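Local coordinates for protein acetyl transferase (Salmonella typhimurium, PDB 1S7N) that probably transfers an acetyl group from acetyl-CoA to the N-terminal amino group of the ribosomal protein L7/L12, as a member of the GNAT acyltransferase family, at residues S22-L27 with E53-V58; H28-K33 with G100-E105; G83-N88 with Q115-L120; C137-Q142 with D171-A176. All coordinates share one frame; numbering follows the deposited sequence.

Interaction 1. Residues S22-L27 with E53-V58; sequences SHVPAL and ETRKHV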
# COMPACT_ATOMS: atom_id res chain seq x y z
N SER B 22 6.73 -5.59 -26.12
CA SER B 22 7.97 -5.60 -26.87
C SER B 22 9.20 -5.23 -25.98
O SER B 22 10.36 -5.44 -26.38
CB SER B 22 7.87 -4.60 -28.03
OG SER B 22 8.17 -3.28 -27.64
N HIS B 23 8.98 -4.66 -24.81
CA HIS B 23 10.15 -4.33 -23.96
C HIS B 23 10.71 -5.52 -23.12
O HIS B 23 11.80 -5.43 -22.56
CB HIS B 23 9.83 -3.22 -22.95
CG HIS B 23 9.47 -1.92 -23.56
ND1 HIS B 23 8.36 -1.21 -23.17
CD2 HIS B 23 10.06 -1.20 -24.55
CE1 HIS B 23 8.29 -0.10 -23.88
NE2 HIS B 23 9.31 -0.08 -24.72
N VAL B 24 9.97 -6.61 -23.03
CA VAL B 24 10.37 -7.68 -22.15
C VAL B 24 11.74 -8.24 -22.33
O VAL B 24 12.52 -8.20 -21.39
CB VAL B 24 9.29 -8.73 -22.12
CG1 VAL B 24 9.82 -10.08 -21.47
CG2 VAL B 24 8.09 -8.16 -21.37
N PRO B 25 12.11 -8.69 -23.54
CA PRO B 25 13.47 -9.25 -23.69
C PRO B 25 14.60 -8.34 -23.20
O PRO B 25 15.51 -8.79 -22.50
CB PRO B 25 13.58 -9.54 -25.19
CG PRO B 25 12.08 -9.81 -25.56
CD PRO B 25 11.31 -8.79 -24.76
N ALA B 26 14.58 -7.08 -23.62
CA ALA B 26 15.60 -6.16 -23.19
C ALA B 26 15.50 -5.85 -21.68
O ALA B 26 16.53 -5.77 -21.01
CB ALA B 26 15.53 -4.86 -23.99
N LEU B 27 14.29 -5.70 -21.14
CA LEU B 27 14.22 -5.43 -19.70
C LEU B 27 14.77 -6.66 -18.90
O LEU B 27 15.51 -6.50 -17.93
CB LEU B 27 12.79 -5.12 -19.30
CG LEU B 27 12.37 -5.02 -17.82
CD1 LEU B 27 13.13 -3.81 -17.16
CD2 LEU B 27 10.86 -4.85 -17.68
N GLU B 53 8.90 -15.52 -16.94
CA GLU B 53 8.31 -15.06 -15.70
C GLU B 53 8.36 -13.56 -15.69
O GLU B 53 7.45 -12.94 -15.24
CB GLU B 53 9.03 -15.61 -14.47
CG GLU B 53 8.69 -17.06 -14.17
CD GLU B 53 7.17 -17.32 -13.96
OE1 GLU B 53 6.51 -16.54 -13.21
OE2 GLU B 53 6.64 -18.31 -14.56
N THR B 54 9.46 -12.97 -16.18
CA THR B 54 9.53 -11.50 -16.21
C THR B 54 8.37 -10.98 -17.06
O THR B 54 7.79 -9.92 -16.75
CB THR B 54 10.86 -11.02 -16.86
OG1 THR B 54 11.96 -11.49 -16.08
CG2 THR B 54 10.93 -9.49 -16.97
N ARG B 55 8.02 -11.71 -18.13
CA ARG B 55 6.92 -11.27 -18.99
C ARG B 55 5.60 -11.21 -18.22
O ARG B 55 4.81 -10.26 -18.37
CB ARG B 55 6.76 -12.19 -20.23
CG ARG B 55 5.75 -11.68 -21.25
CD ARG B 55 5.87 -12.47 -22.64
NE ARG B 55 7.20 -12.33 -23.31
CZ ARG B 55 7.53 -11.30 -24.08
NH1 ARG B 55 6.64 -10.31 -24.28
NH2 ARG B 55 8.74 -11.22 -24.63
N LYS B 56 5.36 -12.22 -17.38
CA LYS B 56 4.10 -12.24 -16.62
C LYS B 56 4.04 -10.99 -15.77
O LYS B 56 3.03 -10.30 -15.72
CB LYS B 56 3.99 -13.50 -15.76
CG LYS B 56 3.61 -14.74 -16.56
CD LYS B 56 4.11 -16.07 -15.98
CE LYS B 56 3.06 -16.73 -15.14
NZ LYS B 56 1.72 -16.72 -15.84
N HIS B 57 5.13 -10.67 -15.13
CA HIS B 57 5.11 -9.50 -14.29
C HIS B 57 4.81 -8.23 -15.07
O HIS B 57 3.96 -7.47 -14.65
CB HIS B 57 6.41 -9.39 -13.49
CG HIS B 57 6.50 -10.43 -12.41
ND1 HIS B 57 6.92 -11.73 -12.66
CD2 HIS B 57 6.12 -10.41 -11.11
CE1 HIS B 57 6.80 -12.46 -11.56
NE2 HIS B 57 6.32 -11.68 -10.61
N VAL B 58 5.47 -8.02 -16.20
CA VAL B 58 5.22 -6.82 -17.00
C VAL B 58 3.77 -6.79 -17.50
O VAL B 58 3.09 -5.74 -17.54
CB VAL B 58 6.15 -6.80 -18.22
CG1 VAL B 58 5.75 -5.73 -19.15
CG2 VAL B 58 7.51 -6.54 -17.79
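V24 packs against the guanidinium group of R55, and these are the two residues with the most surface buried in the contact. The valine lies over one face of the flat group, with CB 3.4 Å above its plane and displaced toward the rim, and the two side chains cross at about a right angle. Its branches divide the work: CG1, anti to the backbone N (chi1 166°), comes within 3.5 Å of R55 NH2, while CG2 turns to the neighbouring turn of the second helix and meets V58 CB at 3.9 Å. R55 runs out almost straight and then bends at its third torsion (-61°), which brings the guanidinium across V24 and on to the ring of P25, whose CD is 3.5 Å from NH2. At its polar end NH1 forms a salt bridge with E21, so the group is held by charge at one end and by aliphatic carbon over its face. Deeper in, V58 slides past L27 in the opposite direction, CG2 to L27 CD2 at 3.8 Å, and L27 continues inward onto M72, L74, M81 and V84 of the sheet. The contact thus grades from a charged outer edge to an apolar interior. It pairs helix 24-38 with helix 51-67, the two helices that the GNAT fold inserts between its strands 14-18 and 71-77.

Interaction 2. Residues H28-K33 with G100-E105; sequences HQLVLK and GYWLDE. With COA (coenzyme A), chain F.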
# COMPACT_ATOMS: atom_id res chain seq x y z
N HIS B 28 14.42 -7.87 -19.31
CA HIS B 28 14.90 -9.08 -18.61
C HIS B 28 16.40 -9.07 -18.62
O HIS B 28 17.04 -9.21 -17.54
CB HIS B 28 14.42 -10.37 -19.30
CG HIS B 28 14.70 -11.62 -18.50
ND1 HIS B 28 14.05 -11.91 -17.31
CD2 HIS B 28 15.57 -12.64 -18.71
CE1 HIS B 28 14.51 -13.06 -16.83
NE2 HIS B 28 15.43 -13.52 -17.66
N GLN B 29 16.98 -8.85 -19.81
CA GLN B 29 18.44 -8.84 -19.90
C GLN B 29 19.01 -7.79 -19.00
O GLN B 29 20.09 -8.00 -18.40
CB GLN B 29 18.96 -8.55 -21.32
CG GLN B 29 18.75 -9.69 -22.25
CD GLN B 29 19.19 -11.00 -21.62
OE1 GLN B 29 18.39 -11.97 -21.50
NE2 GLN B 29 20.47 -11.05 -21.18
N LEU B 30 18.33 -6.64 -18.95
CA LEU B 30 18.84 -5.52 -18.11
C LEU B 30 18.81 -5.94 -16.65
O LEU B 30 19.70 -5.61 -15.88
CB LEU B 30 17.99 -4.23 -18.27
CG LEU B 30 18.81 -2.99 -17.89
CD1 LEU B 30 19.98 -2.81 -18.91
CD2 LEU B 30 17.93 -1.73 -17.92
N VAL B 31 17.75 -6.61 -16.24
CA VAL B 31 17.68 -7.07 -14.86
C VAL B 31 18.86 -8.07 -14.57
O VAL B 31 19.54 -7.92 -13.56
CB VAL B 31 16.35 -7.77 -14.62
CG1 VAL B 31 16.36 -8.59 -13.25
CG2 VAL B 31 15.27 -6.73 -14.60
N LEU B 32 19.07 -9.06 -15.45
CA LEU B 32 20.12 -10.08 -15.28
C LEU B 32 21.46 -9.41 -15.24
O LEU B 32 22.27 -9.74 -14.39
CB LEU B 32 20.15 -11.13 -16.40
CG LEU B 32 18.85 -11.92 -16.64
CD1 LEU B 32 18.95 -12.81 -17.90
CD2 LEU B 32 18.59 -12.79 -15.43
N LYS B 33 21.65 -8.42 -16.10
CA LYS B 33 22.90 -7.73 -16.14
C LYS B 33 23.16 -7.02 -14.81
O LYS B 33 24.30 -6.96 -14.34
CB LYS B 33 22.87 -6.70 -17.28
CG LYS B 33 23.98 -5.68 -17.25
CD LYS B 33 23.91 -4.72 -18.49
CE LYS B 33 25.06 -3.68 -18.47
NZ LYS B 33 25.07 -2.73 -17.29
N GLY B 100 8.54 3.99 -7.46
CA GLY B 100 9.60 2.98 -7.34
C GLY B 100 10.53 3.23 -8.51
O GLY B 100 10.06 3.65 -9.55
N TYR B 101 11.82 2.94 -8.36
CA TYR B 101 12.79 3.12 -9.47
C TYR B 101 14.15 2.43 -9.26
O TYR B 101 14.59 2.17 -8.11
CB TYR B 101 13.09 4.65 -9.75
CG TYR B 101 13.44 5.49 -8.52
CD1 TYR B 101 14.63 5.29 -7.81
CD2 TYR B 101 12.50 6.40 -7.97
CE1 TYR B 101 14.86 5.95 -6.55
CE2 TYR B 101 12.73 7.08 -6.73
CZ TYR B 101 13.92 6.82 -6.01
OH TYR B 101 14.12 7.40 -4.76
N TRP B 102 14.82 2.21 -10.39
CA TRP B 102 16.17 1.72 -10.42
C TRP B 102 16.71 2.05 -11.80
O TRP B 102 15.95 2.20 -12.77
CB TRP B 102 16.27 0.21 -10.11
CG TRP B 102 15.52 -0.67 -11.09
CD1 TRP B 102 14.24 -1.15 -10.96
CD2 TRP B 102 16.08 -1.34 -12.22
NE1 TRP B 102 13.99 -2.10 -11.93
CE2 TRP B 102 15.10 -2.23 -12.71
CE3 TRP B 102 17.31 -1.26 -12.88
CZ2 TRP B 102 15.31 -3.05 -13.82
CZ3 TRP B 102 17.53 -2.07 -14.00
CH2 TRP B 102 16.54 -2.95 -14.46
N LEU B 103 18.03 2.16 -11.85
CA LEU B 103 18.80 2.45 -13.05
C LEU B 103 19.86 1.39 -13.33
O LEU B 103 20.32 0.72 -12.42
CB LEU B 103 19.55 3.78 -12.87
CG LEU B 103 18.91 5.16 -13.17
CD1 LEU B 103 19.99 6.29 -12.99
CD2 LEU B 103 18.45 5.17 -14.63
N ASP B 104 20.21 1.23 -14.59
CA ASP B 104 21.29 0.33 -14.91
C ASP B 104 22.49 0.99 -14.21
O ASP B 104 22.64 2.20 -14.24
CB ASP B 104 21.55 0.28 -16.40
CG ASP B 104 22.87 -0.41 -16.70
OD1 ASP B 104 23.91 0.23 -16.46
OD2 ASP B 104 22.87 -1.59 -17.11
N GLU B 105 23.32 0.17 -13.58
CA GLU B 105 24.40 0.71 -12.77
C GLU B 105 25.32 1.69 -13.45
O GLU B 105 25.80 2.62 -12.81
CB GLU B 105 25.24 -0.44 -12.11
CG GLU B 105 26.18 0.04 -11.00
CD GLU B 105 27.09 -1.10 -10.49
OE1 GLU B 105 27.05 -2.17 -11.11
OE2 GLU B 105 27.82 -0.96 -9.50
N1A COA F . 20.16 16.77 -12.32
C2A COA F . 20.41 16.21 -11.09
N3A COA F . 21.54 15.57 -10.72
C4A COA F . 22.53 15.48 -11.67
C5A COA F . 22.37 16.02 -12.96
C6A COA F . 21.12 16.69 -13.27
N6A COA F . 20.96 17.20 -14.51
N7A COA F . 23.50 15.81 -13.77
C8A COA F . 24.33 15.14 -13.02
N9A COA F . 23.76 14.93 -11.78
C1B COA F . 24.40 14.12 -10.71
C2B COA F . 24.23 14.60 -9.28
O2B COA F . 25.35 15.40 -8.99
C3B COA F . 24.37 13.33 -8.51
O3B COA F . 25.74 13.00 -8.44
P3B COA F . 26.39 12.20 -7.16
O7A COA F . 27.63 11.59 -7.78
O8A COA F . 25.43 11.21 -6.59
O9A COA F . 26.68 13.31 -6.18
C4B COA F . 23.63 12.33 -9.40
O4B COA F . 23.89 12.75 -10.74
C5B COA F . 22.13 12.07 -9.15
O5B COA F . 21.57 11.33 -10.24
P1A COA F . 20.02 10.72 -10.18
O1A COA F . 19.13 11.62 -9.40
O2A COA F . 19.64 10.44 -11.55
O3A COA F . 20.19 9.36 -9.35
P2A COA F . 21.39 8.31 -9.38
O4A COA F . 22.08 8.23 -10.66
O5A COA F . 22.27 8.55 -8.24
O6A COA F . 20.71 6.89 -9.07
CBP COA F . 19.22 5.36 -7.97
CCP COA F . 19.86 6.76 -7.92
CDP COA F . 18.54 5.06 -6.58
CEP COA F . 18.13 5.35 -9.12
CAP COA F . 20.32 4.31 -8.30
OAP COA F . 21.40 4.40 -7.35
C9P COA F . 19.81 2.89 -8.40
O9P COA F . 19.19 2.50 -9.37
N8P COA F . 19.89 2.26 -7.21
C7P COA F . 19.73 0.83 -7.09
C6P COA F . 18.23 0.47 -6.93
C5P COA F . 17.58 1.25 -5.82
O5P COA F . 18.18 1.58 -4.84
N4P COA F . 16.34 1.78 -6.14
C3P COA F . 15.57 2.57 -5.17
C2P COA F . 14.98 1.72 -3.99
S1P COA F . 13.89 2.78 -2.98
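The indole of W102 meets L30 and V31 of helix 24-38 with the far end of its six-membered ring. L30 CD2 approaches CH2 at 3.9 Å, the two side chains passing in opposite directions, and V31 CG2 comes to 3.8 Å from W102 CZ2, these side chains crossing at about a right angle. W102 has its CG between the backbone N and carbonyl carbon (chi1 61°), and from there the ring extends toward the helix, where L27 and L38 also touch it; V84 of the neighbouring strand and the ring of W44 add to the packing. This is the close-packed, buried half. The strand behind it is the one that receives the cofactor in GNAT enzymes: the pantetheine arm of coenzyme A runs beside residues 101-103 and bonds to their backbone much as a further strand would. N4P donates to Y101 O at 2.7 Å and L103 N donates to O9P at 2.8 Å, while the Y101 and L103 side chains also touch the cofactor. The other half of the contact is looser and more polar. K33, exposed on the helix, stretches out and bends only at its last torsion (-62°) to form a salt bridge with OD2 of D104; the modelled N-to-O separation is so short that its exact length is doubtful. D104 itself is buried and has further partners, N34 ND2 at OD2 and the backbone N of S106 at OD1. Alongside, L30 CD1 lies 3.6 Å from D104 OD2.

Interaction 3. Residues G83-N88 with Q115-L120; sequences GVLSFN and QSLQAL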
# COMPACT_ATOMS: atom_id res chain seq x y z
N GLY B 83 16.75 2.07 -17.50
CA GLY B 83 16.20 1.90 -16.17
C GLY B 83 14.67 1.89 -16.12
O GLY B 83 14.01 1.90 -17.15
N VAL B 84 14.11 1.86 -14.91
CA VAL B 84 12.65 1.77 -14.73
C VAL B 84 12.21 2.78 -13.66
O VAL B 84 12.91 2.95 -12.65
CB VAL B 84 12.22 0.32 -14.25
CG1 VAL B 84 10.66 0.20 -14.10
CG2 VAL B 84 12.74 -0.72 -15.28
N LEU B 85 11.11 3.48 -13.96
CA LEU B 85 10.49 4.46 -13.06
C LEU B 85 9.00 4.07 -13.09
O LEU B 85 8.36 3.98 -14.16
CB LEU B 85 10.69 5.88 -13.55
CG LEU B 85 9.92 7.03 -12.88
CD1 LEU B 85 10.13 7.03 -11.38
CD2 LEU B 85 10.32 8.43 -13.49
N SER B 86 8.46 3.86 -11.91
CA SER B 86 7.09 3.40 -11.77
C SER B 86 6.27 4.02 -10.69
O SER B 86 6.79 4.63 -9.74
CB SER B 86 7.12 1.92 -11.41
OG SER B 86 7.71 1.13 -12.42
N PHE B 87 4.96 3.90 -10.83
CA PHE B 87 4.16 4.22 -9.65
C PHE B 87 3.77 2.78 -9.23
O PHE B 87 3.00 2.12 -9.95
CB PHE B 87 2.91 5.03 -9.96
CG PHE B 87 3.21 6.48 -10.30
CD1 PHE B 87 4.13 7.20 -9.55
CD2 PHE B 87 2.56 7.11 -11.36
CE1 PHE B 87 4.39 8.55 -9.85
CE2 PHE B 87 2.81 8.49 -11.70
CZ PHE B 87 3.72 9.19 -10.94
N ASN B 88 4.33 2.26 -8.15
CA ASN B 88 3.98 0.88 -7.73
C ASN B 88 2.46 0.80 -7.50
O ASN B 88 1.86 -0.23 -7.70
CB ASN B 88 4.68 0.49 -6.43
CG ASN B 88 6.20 0.69 -6.49
OD1 ASN B 88 6.83 1.26 -5.57
ND2 ASN B 88 6.79 0.25 -7.57
N GLN B 115 15.78 13.75 -13.43
CA GLN B 115 15.08 14.37 -14.56
C GLN B 115 13.84 13.58 -14.96
O GLN B 115 12.80 14.16 -15.26
CB GLN B 115 15.97 14.48 -15.79
CG GLN B 115 17.10 15.43 -15.65
CD GLN B 115 18.02 15.35 -16.84
OE1 GLN B 115 17.67 15.80 -17.92
NE2 GLN B 115 19.20 14.76 -16.65
N SER B 116 13.97 12.26 -15.02
CA SER B 116 12.82 11.43 -15.41
C SER B 116 11.70 11.59 -14.37
O SER B 116 10.50 11.69 -14.73
CB SER B 116 13.24 9.95 -15.48
OG SER B 116 14.18 9.74 -16.54
N LEU B 117 12.09 11.61 -13.11
CA LEU B 117 11.12 11.76 -12.00
C LEU B 117 10.38 13.08 -12.07
O LEU B 117 9.15 13.15 -11.90
CB LEU B 117 11.81 11.69 -10.63
CG LEU B 117 10.93 11.76 -9.36
CD1 LEU B 117 9.95 10.56 -9.37
CD2 LEU B 117 11.78 11.69 -8.11
N GLN B 118 11.16 14.15 -12.30
CA GLN B 118 10.62 15.52 -12.41
C GLN B 118 9.60 15.59 -13.58
O GLN B 118 8.54 16.20 -13.46
CB GLN B 118 11.82 16.48 -12.59
CG GLN B 118 11.68 17.89 -11.96
CD GLN B 118 11.18 17.98 -10.49
OE1 GLN B 118 10.00 18.27 -10.26
NE2 GLN B 118 12.08 17.75 -9.51
N ALA B 119 9.94 14.94 -14.71
CA ALA B 119 9.05 14.91 -15.87
C ALA B 119 7.78 14.10 -15.59
O ALA B 119 6.69 14.45 -16.03
CB ALA B 119 9.75 14.30 -17.09
N LEU B 120 7.95 12.94 -14.95
CA LEU B 120 6.80 12.12 -14.66
C LEU B 120 5.82 12.83 -13.69
O LEU B 120 4.59 12.87 -13.94
CB LEU B 120 7.28 10.79 -14.05
CG LEU B 120 6.17 9.84 -13.69
CD1 LEU B 120 5.36 9.51 -14.99
CD2 LEU B 120 6.85 8.57 -13.03
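The carbonyl oxygen of S116 accepts the helical bond from L120 N at 2.8 Å, and a methyl group of L85 lies against the same atom, CD2 being 3.5 Å away. L85 is the strand residue with the most surface buried against the helix: CD2 also meets S116 CB, and CD1 faces L117 CD1 at 4.1 Å, the two leucines crossing at about a right angle. Toward L120 it points tip to tip, and here the packing is tight, with L85 CG only 3.4 Å from L120 CD2. Both leucines carry CG anti to the backbone N (chi1 170° in L85), which drives their branched ends straight into the interface from opposite sides. The same CD2 of L120 then sits over a face of the F87 ring in a CH-pi contact, 4.2 Å from the centroid and 27° off the ring normal, while CG touches the far end of the ring, 3.7 Å from CZ. L120 is therefore wedged between an aliphatic neighbour and an aromatic one. F87 is set in turn by Y124, whose ring it meets edge-to-face, and by A97 and I99 on the next strand. The S116 hydroxyl bonds back to I112 O within its own helix. The short strand and helix segments run in roughly the same direction, 31° apart, and every touching residue is buried. Helix 112-127 lies against strand 80-91 of the central GNAT sheet, and its N-terminal end holds the coenzyme A contacts of I112, M113 and S114.

Interaction 4. Residues C137-Q142 with D171-A176; sequences CRVDNQ and DVNMYA. With COA (coenzyme A), chain F.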
# COMPACT_ATOMS: atom_id res chain seq x y z
N CYS B 137 11.88 4.62 1.10
CA CYS B 137 13.16 4.02 0.80
C CYS B 137 13.86 3.73 2.06
O CYS B 137 13.70 4.45 3.03
CB CYS B 137 14.01 4.91 -0.11
SG CYS B 137 14.45 6.47 0.61
N ARG B 138 14.61 2.63 2.07
CA ARG B 138 15.36 2.27 3.29
C ARG B 138 16.20 3.44 3.88
O ARG B 138 16.86 4.18 3.16
CB ARG B 138 16.29 1.09 2.99
CG ARG B 138 15.57 -0.29 3.12
CD ARG B 138 16.61 -1.37 3.09
NE ARG B 138 17.37 -1.12 1.90
CZ ARG B 138 18.66 -0.85 1.84
NH1 ARG B 138 19.41 -0.82 2.92
NH2 ARG B 138 19.14 -0.50 0.65
N VAL B 139 16.20 3.58 5.19
CA VAL B 139 17.05 4.61 5.78
C VAL B 139 18.53 4.47 5.28
O VAL B 139 19.18 5.48 5.05
CB VAL B 139 16.96 4.58 7.36
CG1 VAL B 139 18.07 5.40 7.95
CG2 VAL B 139 15.62 5.15 7.86
N ASP B 140 19.07 3.26 5.09
CA ASP B 140 20.44 3.13 4.63
C ASP B 140 20.63 3.06 3.14
O ASP B 140 21.69 2.62 2.66
CB ASP B 140 21.26 1.95 5.26
CG ASP B 140 20.41 0.92 6.06
OD1 ASP B 140 19.59 0.16 5.45
OD2 ASP B 140 20.60 0.85 7.32
N ASN B 141 19.61 3.45 2.37
CA ASN B 141 19.83 3.44 0.95
C ASN B 141 20.21 4.89 0.68
O ASN B 141 19.34 5.78 0.61
CB ASN B 141 18.58 3.12 0.19
CG ASN B 141 18.83 2.99 -1.29
OD1 ASN B 141 19.58 3.79 -1.88
ND2 ASN B 141 18.20 1.99 -1.91
N GLN B 142 21.52 5.13 0.55
CA GLN B 142 22.05 6.48 0.37
C GLN B 142 21.64 7.10 -0.96
O GLN B 142 21.28 8.27 -1.02
CB GLN B 142 23.59 6.52 0.41
CG GLN B 142 24.24 6.11 1.75
CD GLN B 142 25.82 6.05 1.70
OE1 GLN B 142 26.50 7.09 1.42
NE2 GLN B 142 26.39 4.84 1.98
N ASP B 171 14.65 -0.12 8.52
CA ASP B 171 13.76 1.01 8.74
C ASP B 171 13.57 1.72 7.40
O ASP B 171 14.49 1.73 6.58
CB ASP B 171 14.34 2.00 9.74
CG ASP B 171 14.49 1.38 11.13
OD1 ASP B 171 13.98 0.26 11.37
OD2 ASP B 171 15.09 2.04 12.00
N VAL B 172 12.40 2.36 7.22
CA VAL B 172 12.08 2.98 5.93
C VAL B 172 11.62 4.41 6.07
O VAL B 172 10.63 4.71 6.72
CB VAL B 172 10.96 2.13 5.20
CG1 VAL B 172 10.52 2.77 3.76
CG2 VAL B 172 11.46 0.70 5.05
N ASN B 173 12.36 5.30 5.46
CA ASN B 173 11.93 6.68 5.45
C ASN B 173 10.73 6.82 4.52
O ASN B 173 10.64 6.14 3.46
CB ASN B 173 13.04 7.58 4.92
CG ASN B 173 14.09 7.81 5.95
OD1 ASN B 173 13.78 7.71 7.14
ND2 ASN B 173 15.30 8.12 5.52
N MET B 174 9.81 7.66 4.93
CA MET B 174 8.67 7.96 4.08
C MET B 174 8.71 9.45 3.71
O MET B 174 8.66 10.32 4.58
CB MET B 174 7.32 7.66 4.74
CG MET B 174 6.19 8.24 3.79
SD MET B 174 4.42 7.78 4.08
CE MET B 174 4.45 5.91 3.74
N TYR B 175 8.81 9.73 2.41
CA TYR B 175 8.85 11.06 1.83
C TYR B 175 7.63 11.31 0.94
O TYR B 175 7.12 10.39 0.24
CB TYR B 175 10.06 11.21 0.89
CG TYR B 175 11.42 11.14 1.52
CD1 TYR B 175 12.05 12.30 1.99
CD2 TYR B 175 12.13 9.93 1.55
CE1 TYR B 175 13.38 12.29 2.47
CE2 TYR B 175 13.46 9.88 2.02
CZ TYR B 175 14.08 11.10 2.49
OH TYR B 175 15.36 11.08 2.98
N ALA B 176 7.22 12.57 0.89
CA ALA B 176 6.13 12.93 0.04
C ALA B 176 6.38 14.32 -0.46
O ALA B 176 7.06 15.12 0.22
CB ALA B 176 4.80 12.92 0.79
N1A COA F . 20.16 16.77 -12.32
C2A COA F . 20.41 16.21 -11.09
N3A COA F . 21.54 15.57 -10.72
C4A COA F . 22.53 15.48 -11.67
C5A COA F . 22.37 16.02 -12.96
C6A COA F . 21.12 16.69 -13.27
N6A COA F . 20.96 17.20 -14.51
N7A COA F . 23.50 15.81 -13.77
C8A COA F . 24.33 15.14 -13.02
N9A COA F . 23.76 14.93 -11.78
C1B COA F . 24.40 14.12 -10.71
C2B COA F . 24.23 14.60 -9.28
O2B COA F . 25.35 15.40 -8.99
C3B COA F . 24.37 13.33 -8.51
O3B COA F . 25.74 13.00 -8.44
P3B COA F . 26.39 12.20 -7.16
O7A COA F . 27.63 11.59 -7.78
O8A COA F . 25.43 11.21 -6.59
O9A COA F . 26.68 13.31 -6.18
C4B COA F . 23.63 12.33 -9.40
O4B COA F . 23.89 12.75 -10.74
C5B COA F . 22.13 12.07 -9.15
O5B COA F . 21.57 11.33 -10.24
P1A COA F . 20.02 10.72 -10.18
O1A COA F . 19.13 11.62 -9.40
O2A COA F . 19.64 10.44 -11.55
O3A COA F . 20.19 9.36 -9.35
P2A COA F . 21.39 8.31 -9.38
O4A COA F . 22.08 8.23 -10.66
O5A COA F . 22.27 8.55 -8.24
O6A COA F . 20.71 6.89 -9.07
CBP COA F . 19.22 5.36 -7.97
CCP COA F . 19.86 6.76 -7.92
CDP COA F . 18.54 5.06 -6.58
CEP COA F . 18.13 5.35 -9.12
CAP COA F . 20.32 4.31 -8.30
OAP COA F . 21.40 4.40 -7.35
C9P COA F . 19.81 2.89 -8.40
O9P COA F . 19.19 2.50 -9.37
N8P COA F . 19.89 2.26 -7.21
C7P COA F . 19.73 0.83 -7.09
C6P COA F . 18.23 0.47 -6.93
C5P COA F . 17.58 1.25 -5.82
O5P COA F . 18.18 1.58 -4.84
N4P COA F . 16.34 1.78 -6.14
C3P COA F . 15.57 2.57 -5.17
C2P COA F . 14.98 1.72 -3.99
S1P COA F . 13.89 2.78 -2.98
O HOH W 1 18.48 8.12 5.92
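C137 and Y175 meet through sulfur: SG lies at the edge of the tyrosine ring, near its plane, 3.8 Å from CE2. On its other side C137 reaches the cofactor, CB being 3.6 Å from the coenzyme A thiol S1P. The sulfur, held between backbone N and carbonyl carbon (chi1 63°), is directed away from that thiol, 5.2 Å from SG to S1P, although a covalent link between C137 and coenzyme A has been seen in this protein. Backbone bonds hold the cysteine in place. It forms an antiparallel hydrogen-bonded pair with N173, C137 N to N173 O at 3.1 Å and N173 N to C137 O at 2.9 Å, and V139 N continues the pairing to D171 O with a nearly straight bond (170°). Strands 96-103 and 132-138 are the parallel pair that splay apart in the GNAT fold, with the pantetheine arm in the opening between them, and strand 168-178 is the antiparallel neighbour of 132-138 on its other edge. Just past the strand, residues 138-141 form a type I turn that swings N141 onto the cofactor, where ND2 donates to O5P at 3.0 Å and 169°. Its OD1 caps the following helix through S144 N, so both ends of the amide are used and its flip is fixed. Further out, V139 CG2 packs 3.2 Å from N173 OD1, and a water bound to V139 O reaches N173 ND2 weakly. N145 gathers the second shell, its OD1 taking bonds from N173 ND2 and the Y175 hydroxyl.

Interactions 1 and 2 share helix 24-38, which packs on helix 51-67 and on the sheet, L27 serving both; H28 and T54 probably hydrogen-bond between them, and L27 touches W102 as well as V84. Interactions 2 and 3 sit on neighbouring strands joined by backbone bonds between W102 and V84 and between G100 and S86. Interaction 3, nearest the chain's centre, is wholly buried and apolar, whereas interactions 1 and 2 add a charged group at their outer margins. Interaction 4, partly buried, depends mainly on backbone pairing. It lies across the cofactor from interaction 2, nearest atoms about 5 Å apart, and both contain residues bonded to coenzyme A.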